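Local coordinates for RNA-binding protein Smaug (Drosophila melanogaster, PDB 1OXJ) that binds RNA, most likely hairpins in target transcripts, through a SAM domain that is followed by a helical PHAT domain, at residues His20-Leu25 and Gly46-Ala51; Lys99-Pro104 and Glu153-His158; Ile145-Ile150 and Asp164-Leu169. One frame throughout, in Å; residues are numbered along the deposited sequence.

Contact 1: residues His20-Leu25 and Gly46-Ala51; sequences HKYIEL and GVTKGA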
loop_
_atom_site.group_PDB
_atom_site.type_symbol
_atom_site.label_atom_id
_atom_site.label_comp_id
_atom_site.label_asym_id
_atom_site.label_seq_id
_atom_site.Cartn_x
_atom_site.Cartn_y
_atom_site.Cartn_z
ATOM N N HIS A 20 1.150 -10.548 -13.664
ATOM C CA HIS A 20 -0.266 -10.763 -13.924
ATOM C C HIS A 20 -0.514 -12.068 -14.675
ATOM O O HIS A 20 -1.647 -12.526 -14.786
ATOM C CB HIS A 20 -0.864 -9.573 -14.678
ATOM C CG HIS A 20 -2.360 -9.594 -14.739
ATOM N ND1 HIS A 20 -3.057 -10.248 -15.733
ATOM C CD2 HIS A 20 -3.293 -9.084 -13.900
ATOM C CE1 HIS A 20 -4.353 -10.139 -15.502
ATOM N NE2 HIS A 20 -4.524 -9.438 -14.396
ATOM N N LYS A 21 0.555 -12.667 -15.183
ATOM C CA LYS A 21 0.454 -13.948 -15.872
ATOM C C LYS A 21 -0.158 -14.967 -14.898
ATOM O O LYS A 21 -0.812 -15.926 -15.311
ATOM C CB LYS A 21 1.855 -14.406 -16.285
ATOM C CG LYS A 21 1.982 -15.849 -16.675
ATOM C CD LYS A 21 3.465 -16.207 -16.850
ATOM C CE LYS A 21 3.651 -17.678 -17.172
ATOM N NZ LYS A 21 5.086 -18.037 -17.385
ATOM N N TYR A 22 0.055 -14.743 -13.605
ATOM C CA TYR A 22 -0.447 -15.659 -12.585
ATOM C C TYR A 22 -1.748 -15.256 -11.904
ATOM O O TYR A 22 -2.064 -15.764 -10.836
ATOM C CB TYR A 22 0.633 -15.888 -11.530
ATOM C CG TYR A 22 1.860 -16.569 -12.106
ATOM C CD1 TYR A 22 3.000 -15.837 -12.461
ATOM C CD2 TYR A 22 1.845 -17.930 -12.365
ATOM C CE1 TYR A 22 4.102 -16.463 -13.067
ATOM C CE2 TYR A 22 2.931 -18.565 -12.974
ATOM C CZ TYR A 22 4.051 -17.830 -13.322
ATOM O OH TYR A 22 5.110 -18.478 -13.927
ATOM N N ILE A 23 -2.516 -14.365 -12.523
ATOM C CA ILE A 23 -3.785 -13.932 -11.929
ATOM C C ILE A 23 -4.714 -15.099 -11.557
ATOM O O ILE A 23 -5.352 -15.084 -10.497
ATOM C CB ILE A 23 -4.551 -12.969 -12.891
ATOM C CG1 ILE A 23 -5.833 -12.461 -12.230
ATOM C CG2 ILE A 23 -4.913 -13.692 -14.171
ATOM C CD1 ILE A 23 -5.601 -11.577 -11.020
ATOM N N GLU A 24 -4.797 -16.115 -12.413
ATOM C CA GLU A 24 -5.683 -17.251 -12.145
ATOM C C GLU A 24 -5.346 -18.068 -10.905
ATOM O O GLU A 24 -6.216 -18.732 -10.336
ATOM C CB GLU A 24 -5.732 -18.185 -13.353
ATOM C CG GLU A 24 -6.414 -17.580 -14.573
ATOM C CD GLU A 24 -7.822 -17.112 -14.280
ATOM O OE1 GLU A 24 -8.601 -17.889 -13.691
ATOM O OE2 GLU A 24 -8.156 -15.965 -14.645
ATOM N N LEU A 25 -4.086 -18.025 -10.485
ATOM C CA LEU A 25 -3.662 -18.764 -9.308
ATOM C C LEU A 25 -4.437 -18.322 -8.070
ATOM O O LEU A 25 -4.666 -19.127 -7.161
ATOM C CB LEU A 25 -2.167 -18.555 -9.064
ATOM C CG LEU A 25 -1.653 -19.029 -7.703
ATOM C CD1 LEU A 25 -1.930 -20.521 -7.550
ATOM C CD2 LEU A 25 -0.177 -18.741 -7.590
ATOM N N GLY A 46 3.262 -25.224 -10.616
ATOM C CA GLY A 46 3.521 -24.746 -11.965
ATOM C C GLY A 46 4.112 -23.371 -12.204
ATOM O O GLY A 46 4.282 -22.980 -13.361
ATOM N N VAL A 47 4.401 -22.625 -11.142
ATOM C CA VAL A 47 5.005 -21.302 -11.283
ATOM C C VAL A 47 6.509 -21.492 -11.507
ATOM O O VAL A 47 7.137 -22.303 -10.835
ATOM C CB VAL A 47 4.795 -20.449 -10.007
ATOM C CG1 VAL A 47 5.405 -19.072 -10.191
ATOM C CG2 VAL A 47 3.309 -20.325 -9.698
ATOM N N THR A 48 7.085 -20.757 -12.452
ATOM C CA THR A 48 8.515 -20.881 -12.727
ATOM C C THR A 48 9.326 -20.574 -11.464
ATOM O O THR A 48 8.875 -19.837 -10.597
ATOM C CB THR A 48 8.962 -19.909 -13.831
ATOM O OG1 THR A 48 8.967 -18.571 -13.313
ATOM C CG2 THR A 48 8.010 -19.981 -15.016
ATOM N N LYS A 49 10.529 -21.134 -11.366
ATOM C CA LYS A 49 11.375 -20.909 -10.197
ATOM C C LYS A 49 11.665 -19.431 -10.003
ATOM O O LYS A 49 11.788 -18.959 -8.874
ATOM C CB LYS A 49 12.694 -21.675 -10.335
ATOM C CG LYS A 49 13.355 -21.510 -11.688
ATOM C CD LYS A 49 13.302 -22.813 -12.488
ATOM C CE LYS A 49 11.866 -23.242 -12.791
ATOM N NZ LYS A 49 11.182 -22.256 -13.662
ATOM N N GLY A 50 11.773 -18.702 -11.107
ATOM C CA GLY A 50 12.047 -17.279 -11.017
ATOM C C GLY A 50 10.879 -16.512 -10.421
ATOM O O GLY A 50 11.046 -15.744 -9.473
ATOM N N ALA A 51 9.692 -16.721 -10.983
ATOM C CA ALA A 51 8.495 -16.045 -10.499
ATOM C C ALA A 51 8.119 -16.548 -9.105
ATOM O O ALA A 51 7.554 -15.802 -8.306
ATOM C CB ALA A 51 7.346 -16.260 -11.473
HETATM O O HOH W 1 6.841 -17.033 -15.545
HETATM O O HOH W 2 4.511 -20.800 -14.803
#
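Tyr22 of the SAM domain lays its ring against Val47 at the entry to helix 49-77, and the contact illustrates how one aromatic side chain can serve an apolar and a polar neighbourhood at once. The packed part lies along the ring. Val47 CG1 stands over one face, 4.0 Å from the ring centroid of Tyr22 and 26° off its normal, a CH-pi contact, while Val47 CG2 comes alongside the CD2 and CE2 atoms. With CG1 anti to the backbone N (chi1 -179°), Val47 presents both methyls to Tyr22. Ala51 CB closes obliquely on Tyr22 CE1 at 3.6 Å, and Leu25 CD2 makes a looser touch on Val47 CG2. Leu25 and Val47 both reach Leu42, which joins this apolar patch to helix 39-44. The phenol end is the wet side. Tyr22 OH receives a weak but nearly straight bond from Thr48 N (3.4 Å). One water joins Tyr22 OH to Lys21 NZ and, weakly, to Thr48 OG1; a second, lying in the ring plane, bridges Tyr22 OH and Gly46 O. Thr48 is also the N-cap of helix 49-77: chi1 of 72° places OG1 between its own backbone N and carbonyl carbon, from where it accepts a hydrogen bond from Ala51 N at 3.1 Å, the capping bond.

Contact 2: residues Lys99-Pro104 and Glu153-His158; sequences KPLESP and EAFMNH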
loop_
_atom_site.group_PDB
_atom_site.type_symbol
_atom_site.label_atom_id
_atom_site.label_comp_id
_atom_site.label_asym_id
_atom_site.label_seq_id
_atom_site.Cartn_x
_atom_site.Cartn_y
_atom_site.Cartn_z
ATOM N N LYS A 99 -7.270 -5.505 3.391
ATOM C CA LYS A 99 -8.598 -5.825 3.882
ATOM C C LYS A 99 -9.290 -4.531 4.274
ATOM O O LYS A 99 -8.642 -3.502 4.462
ATOM C CB LYS A 99 -8.504 -6.728 5.108
ATOM C CG LYS A 99 -7.805 -8.056 4.858
ATOM C CD LYS A 99 -7.911 -8.973 6.067
ATOM C CE LYS A 99 -9.304 -9.570 6.188
ATOM N NZ LYS A 99 -9.374 -10.594 7.270
ATOM N N PRO A 100 -10.624 -4.562 4.389
ATOM C CA PRO A 100 -11.379 -3.363 4.775
ATOM C C PRO A 100 -10.901 -2.822 6.128
ATOM O O PRO A 100 -10.363 -3.567 6.953
ATOM C CB PRO A 100 -12.810 -3.875 4.852
ATOM C CG PRO A 100 -12.849 -4.924 3.760
ATOM C CD PRO A 100 -11.529 -5.653 3.976
ATOM N N LEU A 101 -11.087 -1.527 6.355
ATOM C CA LEU A 101 -10.700 -0.930 7.630
ATOM C C LEU A 101 -11.505 -1.584 8.749
ATOM O O LEU A 101 -11.017 -1.747 9.872
ATOM C CB LEU A 101 -10.977 0.575 7.619
ATOM C CG LEU A 101 -10.218 1.409 6.588
ATOM C CD1 LEU A 101 -10.761 2.822 6.595
ATOM C CD2 LEU A 101 -8.734 1.413 6.910
ATOM N N GLU A 102 -12.737 -1.974 8.426
ATOM C CA GLU A 102 -13.635 -2.610 9.389
ATOM C C GLU A 102 -13.300 -4.061 9.714
ATOM O O GLU A 102 -14.195 -4.841 10.050
ATOM C CB GLU A 102 -15.081 -2.568 8.886
ATOM C CG GLU A 102 -15.690 -1.196 8.816
ATOM C CD GLU A 102 -14.927 -0.289 7.902
ATOM O OE1 GLU A 102 -14.544 -0.745 6.796
ATOM O OE2 GLU A 102 -14.716 0.879 8.287
ATOM N N SER A 103 -12.030 -4.435 9.610
ATOM C CA SER A 103 -11.628 -5.803 9.917
ATOM C C SER A 103 -11.134 -5.864 11.344
ATOM O O SER A 103 -10.070 -5.322 11.668
ATOM C CB SER A 103 -10.520 -6.259 8.969
ATOM O OG SER A 103 -10.970 -6.226 7.628
ATOM N N PRO A 104 -11.896 -6.537 12.226
ATOM C CA PRO A 104 -11.531 -6.664 13.635
ATOM C C PRO A 104 -10.122 -7.187 13.855
ATOM O O PRO A 104 -9.658 -8.072 13.139
ATOM C CB PRO A 104 -12.593 -7.622 14.182
ATOM C CG PRO A 104 -13.777 -7.332 13.325
ATOM C CD PRO A 104 -13.152 -7.257 11.949
ATOM N N GLU A 153 -10.943 -0.178 -2.723
ATOM C CA GLU A 153 -12.183 -0.581 -2.070
ATOM C C GLU A 153 -12.100 -0.633 -0.550
ATOM O O GLU A 153 -13.102 -0.420 0.133
ATOM C CB GLU A 153 -12.651 -1.929 -2.623
ATOM C CG GLU A 153 -13.203 -1.825 -4.041
ATOM C CD GLU A 153 -13.710 -3.150 -4.579
ATOM O OE1 GLU A 153 -14.386 -3.876 -3.819
ATOM O OE2 GLU A 153 -13.441 -3.460 -5.763
ATOM N N ALA A 154 -10.912 -0.905 -0.021
ATOM C CA ALA A 154 -10.726 -0.966 1.423
ATOM C C ALA A 154 -10.895 0.414 2.060
ATOM O O ALA A 154 -11.123 0.521 3.264
ATOM C CB ALA A 154 -9.344 -1.523 1.747
ATOM N N PHE A 155 -10.789 1.467 1.252
ATOM C CA PHE A 155 -10.931 2.833 1.760
ATOM C C PHE A 155 -12.259 3.438 1.337
ATOM O O PHE A 155 -12.456 4.650 1.402
ATOM C CB PHE A 155 -9.790 3.725 1.257
ATOM C CG PHE A 155 -8.426 3.271 1.689
ATOM C CD1 PHE A 155 -8.222 2.754 2.967
ATOM C CD2 PHE A 155 -7.340 3.370 0.823
ATOM C CE1 PHE A 155 -6.956 2.340 3.378
ATOM C CE2 PHE A 155 -6.071 2.960 1.221
ATOM C CZ PHE A 155 -5.877 2.443 2.502
ATOM N N MET A 156 -13.155 2.571 0.891
ATOM C CA MET A 156 -14.480 2.954 0.445
ATOM C C MET A 156 -15.115 4.053 1.300
ATOM O O MET A 156 -15.578 5.067 0.773
ATOM C CB MET A 156 -15.361 1.704 0.448
ATOM C CG MET A 156 -16.786 1.898 -0.008
ATOM S SD MET A 156 -17.565 0.279 -0.140
ATOM C CE MET A 156 -16.851 -0.267 -1.698
ATOM N N ASN A 157 -15.120 3.863 2.617
ATOM C CA ASN A 157 -15.728 4.836 3.523
ATOM C C ASN A 157 -14.845 6.017 3.907
ATOM O O ASN A 157 -15.150 6.749 4.852
ATOM C CB ASN A 157 -16.219 4.129 4.784
ATOM C CG ASN A 157 -17.214 3.035 4.475
ATOM O OD1 ASN A 157 -18.176 3.251 3.736
ATOM N ND2 ASN A 157 -16.992 1.854 5.037
ATOM N N HIS A 158 -13.759 6.205 3.168
ATOM C CA HIS A 158 -12.839 7.303 3.421
ATOM C C HIS A 158 -12.560 8.042 2.123
ATOM O O HIS A 158 -11.869 9.059 2.112
ATOM C CB HIS A 158 -11.533 6.770 4.004
ATOM C CG HIS A 158 -11.502 6.757 5.498
ATOM N ND1 HIS A 158 -11.189 7.872 6.245
ATOM C CD2 HIS A 158 -11.747 5.765 6.387
ATOM C CE1 HIS A 158 -11.236 7.566 7.530
ATOM N NE2 HIS A 158 -11.572 6.292 7.643
#
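Leu101 has CG anti to its carbonyl carbon (chi1 -62°) and chi2 near 172°, torsions that carry its branched end across to Ala154 and Phe155. Leu101 CG lies 3.6 Å from Ala154 O, and Leu101 CD2 meets the edge of the Phe155 ring near its plane, 4.1 Å from CE1. Phe155 starts away from the loop, but its chi1 of -61° helps swing the ring back to meet the leucine. Beside this pair the backbones come close, Pro100 CA lying 4.2 Å from Ala154 CA, and the Ala154 CB methyl sits 3.4 Å from Lys99 O; a small side chain suits so short a separation. The type I turn from Pro100 to Ser103 presents Leu101, and Ser103 OG reinforces it by donating to Pro100 O at 2.8 Å. Glu102 OE1 stays 4.0 Å from Asn157 ND2, with carboxylate and amide planes steeply inclined. Cutting Leu101 back to an alanine is likely to open a gap beside the Phe155 edge and leave that ring less firmly held. The contact thus joins the loop before helix 111-127 to the connection between helices 136-150 and 159-170, with Leu116 of helix 111-127 touching Leu101, Phe155 and His158 alike.

Contact 3: residues Ile145-Ile150 and Asp164-Leu169; sequences ILDRSI and DLKFKL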
loop_
_atom_site.group_PDB
_atom_site.type_symbol
_atom_site.label_atom_id
_atom_site.label_comp_id
_atom_site.label_asym_id
_atom_site.label_seq_id
_atom_site.Cartn_x
_atom_site.Cartn_y
_atom_site.Cartn_z
ATOM N N ILE A 145 -0.544 8.668 -5.301
ATOM C CA ILE A 145 -0.886 7.767 -4.199
ATOM C C ILE A 145 -2.322 8.023 -3.724
ATOM O O ILE A 145 -3.115 7.087 -3.562
ATOM C CB ILE A 145 0.080 7.964 -3.006
ATOM C CG1 ILE A 145 1.473 7.437 -3.374
ATOM C CG2 ILE A 145 -0.470 7.243 -1.756
ATOM C CD1 ILE A 145 2.557 7.785 -2.328
ATOM N N LEU A 146 -2.659 9.285 -3.489
ATOM C CA LEU A 146 -4.006 9.618 -3.041
ATOM C C LEU A 146 -4.979 9.123 -4.097
ATOM O O LEU A 146 -6.037 8.583 -3.787
ATOM C CB LEU A 146 -4.147 11.131 -2.851
ATOM C CG LEU A 146 -3.246 11.726 -1.764
ATOM C CD1 LEU A 146 -3.406 13.236 -1.719
ATOM C CD2 LEU A 146 -3.596 11.113 -0.422
ATOM N N ASP A 147 -4.583 9.298 -5.349
ATOM C CA ASP A 147 -5.370 8.890 -6.501
ATOM C C ASP A 147 -5.721 7.401 -6.435
ATOM O O ASP A 147 -6.888 7.026 -6.557
ATOM C CB ASP A 147 -4.574 9.211 -7.769
ATOM C CG ASP A 147 -5.457 9.442 -8.971
ATOM O OD1 ASP A 147 -6.535 10.056 -8.811
ATOM O OD2 ASP A 147 -5.063 9.024 -10.081
ATOM N N ARG A 148 -4.717 6.555 -6.231
ATOM C CA ARG A 148 -4.935 5.114 -6.141
ATOM C C ARG A 148 -5.675 4.743 -4.855
ATOM O O ARG A 148 -6.429 3.776 -4.832
ATOM C CB ARG A 148 -3.598 4.365 -6.182
ATOM C CG ARG A 148 -2.814 4.514 -7.481
ATOM C CD ARG A 148 -3.420 3.681 -8.609
ATOM N NE ARG A 148 -4.714 4.190 -9.060
ATOM C CZ ARG A 148 -4.876 5.284 -9.800
ATOM N NH1 ARG A 148 -3.822 5.993 -10.184
ATOM N NH2 ARG A 148 -6.095 5.669 -10.161
ATOM N N SER A 149 -5.455 5.507 -3.787
ATOM C CA SER A 149 -6.113 5.237 -2.507
ATOM C C SER A 149 -7.618 5.535 -2.579
ATOM O O SER A 149 -8.438 4.829 -1.975
ATOM C CB SER A 149 -5.475 6.081 -1.394
ATOM O OG SER A 149 -4.107 5.741 -1.210
ATOM N N ILE A 150 -7.975 6.581 -3.317
ATOM C CA ILE A 150 -9.381 6.964 -3.463
ATOM C C ILE A 150 -10.164 5.824 -4.108
ATOM O O ILE A 150 -11.354 5.647 -3.848
ATOM C CB ILE A 150 -9.515 8.246 -4.323
ATOM C CG1 ILE A 150 -8.994 9.451 -3.533
ATOM C CG2 ILE A 150 -10.969 8.480 -4.713
ATOM C CD1 ILE A 150 -8.864 10.724 -4.350
ATOM N N ASP A 164 -11.018 15.139 -0.627
ATOM C CA ASP A 164 -10.880 16.456 -0.016
ATOM C C ASP A 164 -9.402 16.770 0.174
ATOM O O ASP A 164 -8.916 17.811 -0.271
ATOM C CB ASP A 164 -11.586 16.501 1.346
ATOM C CG ASP A 164 -13.100 16.469 1.226
ATOM O OD1 ASP A 164 -13.775 16.369 2.271
ATOM O OD2 ASP A 164 -13.615 16.547 0.090
ATOM N N LEU A 165 -8.694 15.852 0.826
ATOM C CA LEU A 165 -7.267 16.006 1.096
ATOM C C LEU A 165 -6.491 16.277 -0.197
ATOM O O LEU A 165 -5.688 17.212 -0.269
ATOM C CB LEU A 165 -6.728 14.739 1.767
ATOM C CG LEU A 165 -5.561 14.869 2.754
ATOM C CD1 LEU A 165 -5.095 13.477 3.152
ATOM C CD2 LEU A 165 -4.413 15.652 2.138
ATOM N N LYS A 166 -6.728 15.447 -1.210
ATOM C CA LYS A 166 -6.055 15.596 -2.496
ATOM C C LYS A 166 -6.384 16.958 -3.097
ATOM O O LYS A 166 -5.547 17.574 -3.755
ATOM C CB LYS A 166 -6.497 14.485 -3.456
ATOM C CG LYS A 166 -5.833 14.525 -4.825
ATOM C CD LYS A 166 -6.433 13.471 -5.754
ATOM C CE LYS A 166 -5.933 13.632 -7.184
ATOM N NZ LYS A 166 -6.579 12.662 -8.112
ATOM N N PHE A 167 -7.605 17.427 -2.859
ATOM C CA PHE A 167 -8.034 18.717 -3.385
ATOM C C PHE A 167 -7.274 19.842 -2.691
ATOM O O PHE A 167 -6.802 20.772 -3.342
ATOM C CB PHE A 167 -9.541 18.898 -3.181
ATOM C CG PHE A 167 -10.115 20.080 -3.918
ATOM C CD1 PHE A 167 -10.032 20.157 -5.308
ATOM C CD2 PHE A 167 -10.741 21.111 -3.224
ATOM C CE1 PHE A 167 -10.567 21.247 -5.997
ATOM C CE2 PHE A 167 -11.279 22.204 -3.902
ATOM C CZ PHE A 167 -11.191 22.272 -5.292
ATOM N N LYS A 168 -7.160 19.753 -1.369
ATOM C CA LYS A 168 -6.440 20.759 -0.591
ATOM C C LYS A 168 -4.997 20.888 -1.079
ATOM O O LYS A 168 -4.483 21.995 -1.246
ATOM C CB LYS A 168 -6.425 20.386 0.896
ATOM C CG LYS A 168 -7.635 20.825 1.720
ATOM C CD LYS A 168 -8.938 20.183 1.264
ATOM C CE LYS A 168 -9.991 20.214 2.375
ATOM N NZ LYS A 168 -10.260 21.589 2.880
ATOM N N LEU A 169 -4.347 19.748 -1.296
ATOM C CA LEU A 169 -2.959 19.729 -1.751
ATOM C C LEU A 169 -2.795 20.282 -3.160
ATOM O O LEU A 169 -1.801 20.942 -3.460
ATOM C CB LEU A 169 -2.400 18.301 -1.704
ATOM C CG LEU A 169 -2.371 17.617 -0.336
ATOM C CD1 LEU A 169 -1.758 16.237 -0.481
ATOM C CD2 LEU A 169 -1.571 18.462 0.654
#
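Lys166 and Leu146 lie at the middle of an antiparallel helix pair in the PHAT domain, where helix 136-150 and helix 159-170 form a helical hairpin. The axes of segments 145-150 and 164-169 approach to 10.1 Å, with their N-to-C directions 160° apart. In the first shell, Leu146 CD1 reaches the backbone of the opposing helix, 3.6 Å from Lys166 CA, and lies equally near Leu169 CD1; the two leucine side chains meet at about a right angle. Lys166 is apolar along its chain and charged at its end. Its CB rests on Leu146 CD1 and its CD on Ile150 CD1 (3.9 Å), the methylenes crossing the isoleucine at about a right angle. With CG anti to the backbone N (chi1 -179°) and the rest of the chain extended, Lys166 spans the groove and delivers NZ to Asp147 OD1, a salt bridge of 2.7 Å.

Further out, Leu146 also packs on Ile119 of helix 111-127, as does Leu165, so helix 111-127 lies against both helices of the pair; Leu169 and Lys166 also touch Met143 of helix 136-150, about one turn before Leu146. On the first helix, Ser149 OG and Ser149 N both donate to Ile145 O. Asp147 is shared between two cations, which probably stabilises its negative charge. Lys166 NZ meets OD1 from above the carboxylate plane, 52° out of it, while the other oxygen, OD2, accepts a weak bond from Arg148 NH1 at 3.3 Å.

In the fold
The three contacts divide between two helical domains in series. Contact 1 belongs to the SAM domain and closes before the others open; its centre lies 28 Å from that of contact 2 and 33 Å from that of contact 3, on the opposite side of the chain's centre from the latter. Contacts 2 and 3, both in the PHAT domain, alternate along the chain, with centres 16 Å apart, and touch directly where Phe155 CD2 packs 3.3 Å from Ser149 O. Helix 111-127 touches both, through Leu116 at contact 2 and Ile119 at contact 3. A link between domains comes from Lys99 of contact 2, whose NZ forms a salt bridge with Glu32 of the SAM domain.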